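Local coordinates for peptidoglycan synthetase penicillin-binding protein 3 (Bifidobacterium adolescentis, PDB 4YE5) that probably binds penicillin and, like other members of the transpeptidase family, is thought to cross-link the peptide side chains of peptidoglycan, at residues A[27-32]-A[183-188]; A[158-163]-A[264-269]; A[238-243]-A[521-526]; A[292-297]-A[345-350]. All coordinates share one frame; numbering follows the deposited sequence.

Contact 1 (A[27-32]-A[183-188])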
loop_
_atom_site.group_PDB
_atom_site.type_symbol
_atom_site.label_atom_id
_atom_site.label_comp_id
_atom_site.label_asym_id
_atom_site.label_seq_id
_atom_site.Cartn_x
_atom_site.Cartn_y
_atom_site.Cartn_z
ATOM N N THR A 27 -33.199 2.735 1.096
ATOM C CA THR A 27 -31.794 3.140 1.170
ATOM C C THR A 27 -31.295 3.677 -0.163
ATOM O O THR A 27 -31.471 3.048 -1.205
ATOM C CB THR A 27 -30.924 1.949 1.568
ATOM O OG1 THR A 27 -31.426 1.404 2.793
ATOM C CG2 THR A 27 -29.449 2.363 1.734
ATOM N N LEU A 28 -30.688 4.857 -0.131
ATOM C CA LEU A 28 -30.020 5.390 -1.305
ATOM C C LEU A 28 -28.525 5.099 -1.124
ATOM O O LEU A 28 -27.840 5.794 -0.383
ATOM C CB LEU A 28 -30.264 6.884 -1.409
ATOM C CG LEU A 28 -31.763 7.272 -1.371
ATOM C CD1 LEU A 28 -31.895 8.775 -1.437
ATOM C CD2 LEU A 28 -32.502 6.626 -2.524
ATOM N N LYS A 29 -28.031 4.047 -1.764
ATOM C CA LYS A 29 -26.650 3.628 -1.513
ATOM C C LYS A 29 -25.637 4.586 -2.140
ATOM O O LYS A 29 -25.750 4.930 -3.310
ATOM C CB LYS A 29 -26.412 2.195 -1.988
ATOM C CG LYS A 29 -24.936 1.815 -1.896
ATOM C CD LYS A 29 -24.711 0.335 -1.642
ATOM C CE LYS A 29 -23.253 0.083 -1.261
ATOM N NZ LYS A 29 -23.157 -1.131 -0.401
ATOM N N ALA A 30 -24.663 5.037 -1.345
ATOM C CA ALA A 30 -23.556 5.836 -1.865
ATOM C C ALA A 30 -22.729 5.017 -2.863
ATOM O O ALA A 30 -22.505 3.824 -2.653
ATOM C CB ALA A 30 -22.652 6.324 -0.711
ATOM N N ARG A 31 -22.281 5.657 -3.943
ATOM C CA ARG A 31 -21.397 4.995 -4.910
ATOM C C ARG A 31 -19.941 5.065 -4.447
ATOM O O ARG A 31 -19.473 6.095 -3.942
ATOM C CB ARG A 31 -21.529 5.629 -6.295
ATOM C CG ARG A 31 -22.986 5.686 -6.797
ATOM C CD ARG A 31 -23.114 6.529 -8.064
ATOM N NE ARG A 31 -22.235 6.045 -9.126
ATOM C CZ ARG A 31 -21.831 6.777 -10.161
ATOM N NH1 ARG A 31 -22.229 8.040 -10.278
ATOM N NH2 ARG A 31 -21.026 6.250 -11.078
ATOM N N ARG A 32 -19.230 3.962 -4.619
ATOM C CA ARG A 32 -17.855 3.880 -4.152
ATOM C C ARG A 32 -16.914 4.768 -4.966
ATOM O O ARG A 32 -16.994 4.817 -6.189
ATOM C CB ARG A 32 -17.386 2.428 -4.185
ATOM C CG ARG A 32 -16.081 2.201 -3.418
ATOM C CD ARG A 32 -15.781 0.720 -3.285
ATOM N NE ARG A 32 -14.586 0.510 -2.469
ATOM C CZ ARG A 32 -14.588 0.519 -1.146
ATOM N NH1 ARG A 32 -15.729 0.741 -0.480
ATOM N NH2 ARG A 32 -13.446 0.317 -0.486
ATOM N N GLY A 183 -18.265 6.506 1.370
ATOM C CA GLY A 183 -19.223 7.602 1.445
ATOM C C GLY A 183 -20.284 7.304 2.491
ATOM O O GLY A 183 -20.053 6.516 3.414
ATOM N N ARG A 184 -21.455 7.924 2.360
ATOM C CA ARG A 184 -22.516 7.730 3.347
ATOM C C ARG A 184 -23.860 7.573 2.650
ATOM O O ARG A 184 -24.266 8.440 1.886
ATOM C CB ARG A 184 -22.574 8.918 4.319
ATOM C CG ARG A 184 -21.334 9.056 5.222
ATOM C CD ARG A 184 -21.469 10.214 6.214
ATOM N NE ARG A 184 -21.514 11.523 5.561
ATOM C CZ ARG A 184 -20.433 12.195 5.168
ATOM N NH1 ARG A 184 -20.554 13.382 4.587
ATOM N NH2 ARG A 184 -19.223 11.676 5.353
ATOM N N ASP A 185 -24.523 6.457 2.911
ATOM C CA ASP A 185 -25.825 6.170 2.336
ATOM C C ASP A 185 -26.835 7.270 2.682
ATOM O O ASP A 185 -26.729 7.939 3.713
ATOM C CB ASP A 185 -26.331 4.821 2.851
ATOM C CG ASP A 185 -25.583 3.641 2.244
ATOM O OD1 ASP A 185 -24.652 3.877 1.457
ATOM O OD2 ASP A 185 -25.929 2.478 2.546
ATOM N N GLY A 186 -27.800 7.472 1.798
ATOM C CA GLY A 186 -28.930 8.333 2.111
ATOM C C GLY A 186 -30.161 7.474 2.267
ATOM O O GLY A 186 -30.048 6.241 2.324
ATOM N N TYR A 187 -31.342 8.101 2.329
ATOM C CA TYR A 187 -32.562 7.321 2.425
ATOM C C TYR A 187 -33.808 8.140 2.042
ATOM O O TYR A 187 -33.747 9.369 1.937
ATOM C CB TYR A 187 -32.717 6.764 3.841
ATOM C CG TYR A 187 -32.752 7.854 4.899
ATOM C CD1 TYR A 187 -33.914 8.579 5.140
ATOM C CD2 TYR A 187 -31.616 8.170 5.636
ATOM C CE1 TYR A 187 -33.951 9.581 6.093
ATOM C CE2 TYR A 187 -31.641 9.168 6.598
ATOM C CZ TYR A 187 -32.808 9.869 6.820
ATOM O OH TYR A 187 -32.836 10.864 7.766
ATOM N N GLN A 188 -34.919 7.439 1.830
ATOM C CA GLN A 188 -36.236 8.053 1.616
ATOM C C GLN A 188 -37.226 7.309 2.483
ATOM O O GLN A 188 -37.180 6.083 2.573
ATOM C CB GLN A 188 -36.682 7.920 0.157
ATOM C CG GLN A 188 -35.887 8.783 -0.828
ATOM C CD GLN A 188 -36.041 8.312 -2.264
ATOM O OE1 GLN A 188 -36.554 7.230 -2.514
ATOM N NE2 GLN A 188 -35.580 9.119 -3.207
#
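Two side chains reach across, Leu28 from its strand and Asp185 from the loop just ahead of the facing strand, and in each the first torsion sets the direction. Leu28 carries CG beside its own backbone N (chi1 -54°), which lays CG near Tyr187 N and swings CD2 to the Gln188 amide, 3.9 Å from its CD. The same setting in Asp185 (chi1 -73°) brings the carboxylate back toward Lys29 and Ala30, although its CB does not face them.

Ala30 N then donates to Asp185 OD1 at 3.0 Å in a nearly straight bond, the donor standing above the carboxylate plane. The other oxygen, OD2, lies 3.6 Å from Thr27 CG2. Lys29 extends its chain past the acid without forming a salt bridge, its NZ being bonded to the carbonyl of Asp166. Leu28 and Gln188 cross at about a right angle, and Gln188 OE1 bonds to the hydroxyl of Tyr190.

The backbones supply an antiparallel frame. Leu28 and Gly186 form a hydrogen-bonded pair, with Leu28 N to Gly186 O at 2.9 Å and Gly186 N to Leu28 O at 2.8 Å; Thr27 and Tyr187 make the neighbouring non-hydrogen-bonded pair. Where the pairing ends, the aspartate takes over, offering a carboxylate oxygen to the N-H of Ala30, two residues beyond Leu28.

In the dimerisation-domain part of this penicillin-binding protein, strand 23-28 is an outer member of a three-stranded antiparallel sheet, 186-191 is its centre, and Tyr187 and Gln188 reach on to strand 202-207. Gly183 follows helix 178-182, and Lys29 packs against Leu144 of strand 140-144.

Contact 2 (A[158-163]-A[264-269])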
loop_
_atom_site.group_PDB
_atom_site.type_symbol
_atom_site.label_atom_id
_atom_site.label_comp_id
_atom_site.label_asym_id
_atom_site.label_seq_id
_atom_site.Cartn_x
_atom_site.Cartn_y
_atom_site.Cartn_z
ATOM N N SER A 158 -2.445 -7.331 -4.914
ATOM C CA SER A 158 -2.700 -7.595 -3.503
ATOM C C SER A 158 -2.546 -6.325 -2.689
ATOM O O SER A 158 -3.081 -6.219 -1.562
ATOM C CB SER A 158 -1.761 -8.683 -2.968
ATOM O OG SER A 158 -0.408 -8.273 -3.130
ATOM N N LEU A 159 -1.828 -5.347 -3.240
ATOM C CA LEU A 159 -1.754 -4.036 -2.586
ATOM C C LEU A 159 -3.092 -3.287 -2.699
ATOM O O LEU A 159 -3.503 -2.599 -1.775
ATOM C CB LEU A 159 -0.631 -3.175 -3.192
ATOM C CG LEU A 159 -0.380 -1.813 -2.543
ATOM C CD1 LEU A 159 -0.044 -1.953 -1.067
ATOM C CD2 LEU A 159 0.724 -1.054 -3.277
ATOM N N LEU A 160 -3.726 -3.369 -3.861
ATOM C CA LEU A 160 -5.051 -2.780 -4.047
ATOM C C LEU A 160 -6.063 -3.536 -3.192
ATOM O O LEU A 160 -6.900 -2.938 -2.536
ATOM C CB LEU A 160 -5.464 -2.845 -5.524
ATOM C CG LEU A 160 -4.764 -1.770 -6.372
ATOM C CD1 LEU A 160 -5.058 -1.946 -7.853
ATOM C CD2 LEU A 160 -5.189 -0.388 -5.904
ATOM N N GLY A 161 -5.961 -4.863 -3.187
ATOM C CA GLY A 161 -6.828 -5.690 -2.375
ATOM C C GLY A 161 -8.107 -6.050 -3.114
ATOM O O GLY A 161 -8.055 -6.604 -4.227
ATOM N N GLY A 162 -9.253 -5.720 -2.512
ATOM C CA GLY A 162 -10.540 -6.051 -3.111
ATOM C C GLY A 162 -11.708 -5.703 -2.198
ATOM O O GLY A 162 -11.509 -5.325 -1.034
ATOM N N VAL A 163 -12.921 -5.810 -2.733
ATOM C CA VAL A 163 -14.138 -5.580 -1.951
ATOM C C VAL A 163 -15.009 -6.845 -1.882
ATOM O O VAL A 163 -14.891 -7.736 -2.723
ATOM C CB VAL A 163 -14.968 -4.422 -2.537
ATOM C CG1 VAL A 163 -14.140 -3.133 -2.594
ATOM C CG2 VAL A 163 -15.471 -4.785 -3.926
ATOM N N THR A 264 -1.176 -11.734 -8.732
ATOM C CA THR A 264 -2.597 -11.908 -8.437
ATOM C C THR A 264 -3.411 -10.800 -9.093
ATOM O O THR A 264 -2.976 -9.638 -9.140
ATOM C CB THR A 264 -2.890 -11.939 -6.896
ATOM O OG1 THR A 264 -2.966 -10.606 -6.394
ATOM C CG2 THR A 264 -1.792 -12.679 -6.122
ATOM N N GLU A 265 -4.579 -11.159 -9.622
ATOM C CA GLU A 265 -5.516 -10.172 -10.151
ATOM C C GLU A 265 -6.023 -9.295 -9.013
ATOM O O GLU A 265 -6.406 -9.813 -7.957
ATOM C CB GLU A 265 -6.698 -10.871 -10.841
ATOM C CG GLU A 265 -6.364 -11.467 -12.202
ATOM C CD GLU A 265 -6.341 -10.419 -13.306
ATOM O OE1 GLU A 265 -6.928 -9.334 -13.107
ATOM O OE2 GLU A 265 -5.743 -10.676 -14.373
ATOM N N ALA A 266 -6.029 -7.975 -9.214
ATOM C CA ALA A 266 -6.588 -7.087 -8.201
ATOM C C ALA A 266 -8.058 -7.444 -7.999
ATOM O O ALA A 266 -8.766 -7.692 -8.969
ATOM C CB ALA A 266 -6.447 -5.627 -8.619
ATOM N N GLY A 267 -8.513 -7.493 -6.748
ATOM C CA GLY A 267 -9.920 -7.794 -6.484
ATOM C C GLY A 267 -10.296 -9.273 -6.480
ATOM O O GLY A 267 -11.432 -9.615 -6.183
ATOM N N SER A 268 -9.345 -10.149 -6.796
ATOM C CA SER A 268 -9.587 -11.595 -6.798
ATOM C C SER A 268 -9.567 -12.185 -5.384
ATOM O O SER A 268 -9.143 -11.529 -4.434
ATOM C CB SER A 268 -8.516 -12.295 -7.624
ATOM O OG SER A 268 -7.280 -12.268 -6.926
ATOM N N ASP A 269 -10.023 -13.432 -5.246
ATOM C CA ASP A 269 -9.968 -14.142 -3.962
ATOM C C ASP A 269 -8.528 -14.225 -3.463
ATOM O O ASP A 269 -8.256 -14.049 -2.271
ATOM C CB ASP A 269 -10.517 -15.571 -4.112
ATOM C CG ASP A 269 -11.977 -15.597 -4.560
ATOM O OD1 ASP A 269 -12.763 -14.742 -4.105
ATOM O OD2 ASP A 269 -12.335 -16.476 -5.371
HETATM O O HOH W 1 -12.946 -7.281 -5.314
#
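Leu160 meets Ala266 along one branch of its side chain, and the path is easily traced. CB already lies 4.3 Å from Ala266 CB. CG, set beside the backbone N, turns away slightly, and from there CD1 comes back over the alanine methyl, with Leu160 CD1 4.0 Å from Ala266 CB. The closest touch is thus methyl to methyl, and CD2 turns away from the alanine.

The backbone provides the polar link. Gly267 N donates to Gly161 O at 2.7 Å, a short bond that is bent at the hydrogen (135°) yet meets the carbonyl nearly end-on. Both partners sit at special places in the chain. Gly161, with positive phi, is where helix 157-160 gives way to strand 162-163. Gly267 is the third residue of a type II beta turn from Glu265 to Ser268, the position where positive phi is expected. The contact thus sets a helix end in the dimerisation part of the protein against a turn in the transpeptidase part.

Ser268 N-caps helix 269-273, its OG accepting from Ala271 N. That OG also donates to Glu265 O at 2.8 Å, on a lone pair, while Ser268 N closes the turn on the same oxygen. A water bridges the two segments further along, accepting from Val163 N at 3.0 Å and donating to Gly267 O. Close backbone packing brings Gly162 CA to 3.8 Å from Gly267 CA. At the far end Thr264 OG1 approaches Ser158 N at 3.6 Å, and the Thr264 side chain rests on Gln270 and Ala271 of helix 269-273.

Contact 3 (A[238-243]-A[521-526])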
loop_
_atom_site.group_PDB
_atom_site.type_symbol
_atom_site.label_atom_id
_atom_site.label_comp_id
_atom_site.label_asym_id
_atom_site.label_seq_id
_atom_site.Cartn_x
_atom_site.Cartn_y
_atom_site.Cartn_z
ATOM N N TYR A 238 16.997 -16.055 -11.642
ATOM C CA TYR A 238 17.647 -16.468 -10.384
ATOM C C TYR A 238 16.812 -17.404 -9.522
ATOM O O TYR A 238 17.300 -17.923 -8.510
ATOM C CB TYR A 238 18.010 -15.233 -9.550
ATOM C CG TYR A 238 18.765 -14.171 -10.330
ATOM C CD1 TYR A 238 20.009 -14.454 -10.902
ATOM C CD2 TYR A 238 18.244 -12.894 -10.489
ATOM C CE1 TYR A 238 20.708 -13.494 -11.615
ATOM C CE2 TYR A 238 18.936 -11.918 -11.196
ATOM C CZ TYR A 238 20.177 -12.227 -11.754
ATOM O OH TYR A 238 20.879 -11.278 -12.461
ATOM N N HIS A 239 15.549 -17.588 -9.899
ATOM C CA HIS A 239 14.676 -18.577 -9.261
ATOM C C HIS A 239 14.505 -18.440 -7.745
ATOM O O HIS A 239 14.320 -19.440 -7.050
ATOM C CB HIS A 239 15.153 -19.994 -9.616
ATOM C CG HIS A 239 15.362 -20.194 -11.084
ATOM N ND1 HIS A 239 14.315 -20.285 -11.977
ATOM C CD2 HIS A 239 16.496 -20.298 -11.817
ATOM C CE1 HIS A 239 14.796 -20.447 -13.198
ATOM N NE2 HIS A 239 16.116 -20.450 -13.129
ATOM N N SER A 240 14.554 -17.206 -7.248
ATOM C CA SER A 240 14.287 -16.932 -5.843
ATOM C C SER A 240 12.941 -17.483 -5.438
ATOM O O SER A 240 12.023 -17.537 -6.257
ATOM C CB SER A 240 14.298 -15.426 -5.601
ATOM O OG SER A 240 15.501 -14.857 -6.081
ATOM N N ALA A 241 12.806 -17.902 -4.177
ATOM C CA ALA A 241 11.490 -18.347 -3.701
ATOM C C ALA A 241 10.494 -17.184 -3.813
ATOM O O ALA A 241 9.315 -17.381 -4.096
ATOM C CB ALA A 241 11.575 -18.838 -2.269
ATOM N N TRP A 242 10.983 -15.970 -3.592
ATOM C CA TRP A 242 10.163 -14.770 -3.760
ATOM C C TRP A 242 11.079 -13.573 -3.767
ATOM O O TRP A 242 12.246 -13.689 -3.386
ATOM C CB TRP A 242 9.055 -14.608 -2.681
ATOM C CG TRP A 242 9.471 -14.694 -1.194
ATOM C CD1 TRP A 242 9.141 -15.709 -0.323
ATOM C CD2 TRP A 242 10.214 -13.726 -0.412
ATOM N NE1 TRP A 242 9.653 -15.438 0.927
ATOM C CE2 TRP A 242 10.297 -14.233 0.905
ATOM C CE3 TRP A 242 10.813 -12.496 -0.696
ATOM C CZ2 TRP A 242 10.973 -13.554 1.929
ATOM C CZ3 TRP A 242 11.481 -11.813 0.332
ATOM C CH2 TRP A 242 11.562 -12.360 1.625
ATOM N N GLY A 243 10.565 -12.440 -4.236
ATOM C CA GLY A 243 11.329 -11.205 -4.218
ATOM C C GLY A 243 10.372 -10.066 -3.921
ATOM O O GLY A 243 9.197 -10.127 -4.307
ATOM N N VAL A 521 15.722 -3.998 -2.330
ATOM C CA VAL A 521 15.290 -5.287 -2.862
ATOM C C VAL A 521 15.635 -6.391 -1.861
ATOM O O VAL A 521 16.716 -6.376 -1.269
ATOM C CB VAL A 521 15.952 -5.584 -4.228
ATOM C CG1 VAL A 521 15.695 -7.066 -4.666
ATOM C CG2 VAL A 521 15.408 -4.637 -5.295
ATOM N N VAL A 522 14.708 -7.322 -1.653
ATOM C CA VAL A 522 14.950 -8.501 -0.819
ATOM C C VAL A 522 14.532 -9.743 -1.589
ATOM O O VAL A 522 13.396 -9.813 -2.061
ATOM C CB VAL A 522 14.133 -8.428 0.502
ATOM C CG1 VAL A 522 14.488 -9.595 1.402
ATOM C CG2 VAL A 522 14.392 -7.079 1.216
ATOM N N LEU A 523 15.436 -10.714 -1.722
ATOM C CA LEU A 523 15.149 -11.966 -2.433
ATOM C C LEU A 523 15.404 -13.132 -1.508
ATOM O O LEU A 523 16.410 -13.150 -0.796
ATOM C CB LEU A 523 16.077 -12.125 -3.666
ATOM C CG LEU A 523 16.141 -10.937 -4.630
ATOM C CD1 LEU A 523 17.213 -11.219 -5.701
ATOM C CD2 LEU A 523 14.781 -10.688 -5.302
ATOM N N LYS A 524 14.509 -14.112 -1.525
ATOM C CA LYS A 524 14.688 -15.315 -0.720
ATOM C C LYS A 524 15.296 -16.435 -1.544
ATOM O O LYS A 524 14.792 -16.765 -2.611
ATOM C CB LYS A 524 13.370 -15.789 -0.101
ATOM C CG LYS A 524 13.558 -17.045 0.802
ATOM C CD LYS A 524 12.281 -17.393 1.595
ATOM C CE LYS A 524 12.477 -18.736 2.335
ATOM N NZ LYS A 524 11.430 -18.971 3.399
ATOM N N ASP A 525 16.392 -16.990 -1.042
ATOM C CA ASP A 525 17.093 -18.084 -1.698
ATOM C C ASP A 525 17.387 -17.868 -3.195
ATOM O O ASP A 525 17.056 -18.733 -4.016
ATOM C CB ASP A 525 16.299 -19.381 -1.499
ATOM C CG ASP A 525 16.334 -19.868 -0.049
ATOM O OD1 ASP A 525 17.346 -19.621 0.643
ATOM O OD2 ASP A 525 15.354 -20.509 0.397
ATOM N N PRO A 526 18.009 -16.725 -3.564
ATOM C CA PRO A 526 18.373 -16.572 -4.983
ATOM C C PRO A 526 19.443 -17.578 -5.417
ATOM O O PRO A 526 20.280 -17.960 -4.612
ATOM C CB PRO A 526 18.943 -15.150 -5.048
ATOM C CG PRO A 526 19.478 -14.908 -3.667
ATOM C CD PRO A 526 18.494 -15.596 -2.743
HETATM O O HOH W 2 15.326 -20.542 -4.603
#
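The Trp242 indole packs against the Lys524 side chain at the junction of strands 242-249 and 517-524, neighbours in the five-stranded antiparallel sheet of the penicillin-binding transpeptidase domain. The chain enters this sheet from helix 221-238 by way of His239, which has left helical geometry with positive phi.

Among the hydrogen bonds, Lys524 is gripped at both backbone ends. Its N donates to Trp242 O at 3.0 Å in an almost straight bond (172°), and its O accepts from Ala241 N at 2.8 Å with a clear bend. A water adds a further link, donating both to His239 O and to Asp525 O. The register is set by Gly243 and Leu523, a non-hydrogen-bonded pair, where weaker C-H...O contacts operate: Gly243 CA lies 3.3 Å from Val522 O.

Van der Waals packing falls into two sets. Leu523 CD2 covers Gly243 CA at 3.7 Å, while the serine oxygen Ser240 OG sits against the CA and CB of Pro526. Val522 runs alongside the indole, pointing the same way; its CG1 lies 3.9 Å from Trp242 CZ3, and Val522 O is at the ring's edge near its plane.

The aromatic contact completes the group. Trp242 holds CG between its backbone N and carbonyl carbon (chi1 52°), which places the ring against the extended lysine chain. Lys524 CB makes a CH-pi contact over the face, 3.8 Å from the centroid of the five-membered ring. Arg277 adds a cation-pi interaction with the same indole. The lysine ammonium continues to the carbonyl of Ala493, but CB and CD stay close to the indole, and Lys524 CD comes within 3.3 Å of Trp242 NE1.

Contact 4 (A[292-297]-A[345-350])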
loop_
_atom_site.group_PDB
_atom_site.type_symbol
_atom_site.label_atom_id
_atom_site.label_comp_id
_atom_site.label_asym_id
_atom_site.label_seq_id
_atom_site.Cartn_x
_atom_site.Cartn_y
_atom_site.Cartn_z
ATOM N N LEU A 292 22.908 1.718 10.764
ATOM C CA LEU A 292 22.229 2.318 11.919
ATOM C C LEU A 292 23.139 2.412 13.134
ATOM O O LEU A 292 23.192 3.457 13.805
ATOM C CB LEU A 292 20.971 1.531 12.306
ATOM C CG LEU A 292 20.005 1.057 11.209
ATOM C CD1 LEU A 292 18.655 0.739 11.827
ATOM C CD2 LEU A 292 19.865 2.060 10.102
ATOM N N ALA A 293 23.846 1.327 13.443
ATOM C CA ALA A 293 24.690 1.320 14.652
ATOM C C ALA A 293 25.877 2.272 14.525
ATOM O O ALA A 293 26.249 2.967 15.487
ATOM C CB ALA A 293 25.186 -0.102 14.979
HETATM N N MSE A 294 26.475 2.296 13.341
HETATM C CA MSE A 294 27.645 3.146 13.077
HETATM C C MSE A 294 27.282 4.618 13.077
HETATM O O MSE A 294 28.051 5.460 13.553
HETATM C CB MSE A 294 28.287 2.805 11.723
HETATM C CG MSE A 294 29.598 3.561 11.459
HETATM SE SE MSE A 294 30.500 3.051 9.798
HETATM C CE MSE A 294 30.939 1.223 10.275
ATOM N N SER A 295 26.125 4.936 12.503
ATOM C CA SER A 295 25.613 6.292 12.583
ATOM C C SER A 295 25.581 6.744 14.045
ATOM O O SER A 295 25.964 7.888 14.368
ATOM C CB SER A 295 24.214 6.391 11.963
ATOM O OG SER A 295 24.287 6.225 10.556
ATOM N N GLY A 296 25.137 5.842 14.921
ATOM C CA GLY A 296 25.098 6.103 16.358
ATOM C C GLY A 296 26.493 6.377 16.932
ATOM O O GLY A 296 26.684 7.314 17.715
HETATM N N MSE A 297 27.473 5.575 16.525
HETATM C CA MSE A 297 28.846 5.735 17.000
HETATM C C MSE A 297 29.420 7.094 16.643
HETATM O O MSE A 297 30.099 7.730 17.456
HETATM C CB MSE A 297 29.758 4.656 16.419
HETATM C CG MSE A 297 29.408 3.266 16.874
HETATM SE SE MSE A 297 30.518 2.001 15.948
HETATM C CE MSE A 297 29.560 0.385 16.483
ATOM N N VAL A 345 33.203 -8.309 13.091
ATOM C CA VAL A 345 34.264 -8.249 14.081
ATOM C C VAL A 345 34.658 -6.785 14.296
ATOM O O VAL A 345 34.740 -6.322 15.427
ATOM C CB VAL A 345 35.482 -9.108 13.677
ATOM C CG1 VAL A 345 36.664 -8.836 14.610
ATOM C CG2 VAL A 345 35.113 -10.609 13.684
ATOM N N GLY A 346 34.857 -6.050 13.207
ATOM C CA GLY A 346 35.132 -4.624 13.306
ATOM C C GLY A 346 34.072 -3.850 14.083
ATOM O O GLY A 346 34.400 -2.954 14.863
HETATM N N MSE A 347 32.806 -4.200 13.883
HETATM C CA MSE A 347 31.711 -3.518 14.569
HETATM C C MSE A 347 31.765 -3.779 16.071
HETATM O O MSE A 347 31.537 -2.886 16.881
HETATM C CB MSE A 347 30.349 -3.957 14.021
HETATM C CG MSE A 347 30.027 -3.470 12.609
HETATM SE SE MSE A 347 30.008 -1.528 12.473
HETATM C CE MSE A 347 28.315 -1.097 13.340
ATOM N N VAL A 348 32.050 -5.019 16.440
ATOM C CA VAL A 348 32.202 -5.362 17.856
ATOM C C VAL A 348 33.343 -4.590 18.503
ATOM O O VAL A 348 33.194 -4.047 19.599
ATOM C CB VAL A 348 32.415 -6.871 18.038
ATOM C CG1 VAL A 348 32.916 -7.195 19.461
ATOM C CG2 VAL A 348 31.120 -7.609 17.686
ATOM N N ILE A 349 34.480 -4.534 17.823
ATOM C CA ILE A 349 35.607 -3.769 18.332
ATOM C C ILE A 349 35.278 -2.275 18.414
ATOM O O ILE A 349 35.470 -1.653 19.457
ATOM C CB ILE A 349 36.873 -3.978 17.478
ATOM C CG1 ILE A 349 37.312 -5.442 17.564
ATOM C CG2 ILE A 349 37.998 -3.044 17.963
ATOM C CD1 ILE A 349 38.489 -5.803 16.689
ATOM N N ALA A 350 34.764 -1.710 17.323
ATOM C CA ALA A 350 34.440 -0.285 17.284
ATOM C C ALA A 350 33.391 0.106 18.324
ATOM O O ALA A 350 33.443 1.192 18.881
ATOM C CB ALA A 350 33.957 0.120 15.882
#
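Helix 290-299 carries on from a sequence that fits the SxxK motif of penicillin-binding proteins, with Ser287 and Lys290 at the start, and its next turns meet helix 344-350 through methionines. The two axes approach to 11.3 Å and run roughly parallel, 29° apart. That is too wide for the backbones to touch, so long flexible side chains span the gap. All three methionines here are modelled as selenomethionine.

Met347 occupies the middle. Its chain folds at both chi2 (-60°) and chi3 (-75°), which curls the end back toward helix 290-299 and lets the selenium and the terminal methyl serve different partners. Met347 SE receives the methyl of Met294, whose CE lies 3.6 Å away, the two chains crossing at about a right angle. Met347 CE has two neighbours: Ala293 CB at 3.7 Å and Met297 CE at 3.7 Å.

Met297 adopts the opposite shape. It extends straight beyond CG, so its selenium passes over Ala350 CB at 3.9 Å before its methyl arrives at Met347, obliquely to that chain. Ala350 thus lies under the Met297 selenium, whereas Ala293 receives the Met347 methyl. Met294 also packs on Leu335 and Leu339 of helix 335-340, and Met347 on Ile338, so a third helix closes over the group.

No hydrogen bond links the two segments, and the five touching residues are all buried. Cohesion between them therefore rests on dispersion among methionine side chains, with sulfur in place of selenium in the natural protein, and alanine methyls, an apolar layer beside the residues of the putative SxxK motif, which the Met347 side chain touches.

The four contacts are strung along an elongated chain, from the dimerisation part to the transpeptidase part. Contacts 1 and 2 touch through plain packing, with Arg32 NE 3.7 Å from Val163 CG1, and their segments alternate along the sequence. Contact 2 joins a segment of the dimerisation part to one of the transpeptidase part. Contact 3 follows with its centre about 23 Å from that of contact 2, and those segments alternate as well. Contact 4 is nested in the loop that contact 3 closes, about 28 Å away between centres, and lies beside the probable active-site SxxK sequence. Contact 1 is about 58 Å from contact 4 between centres, on the opposite side of the chain's centre.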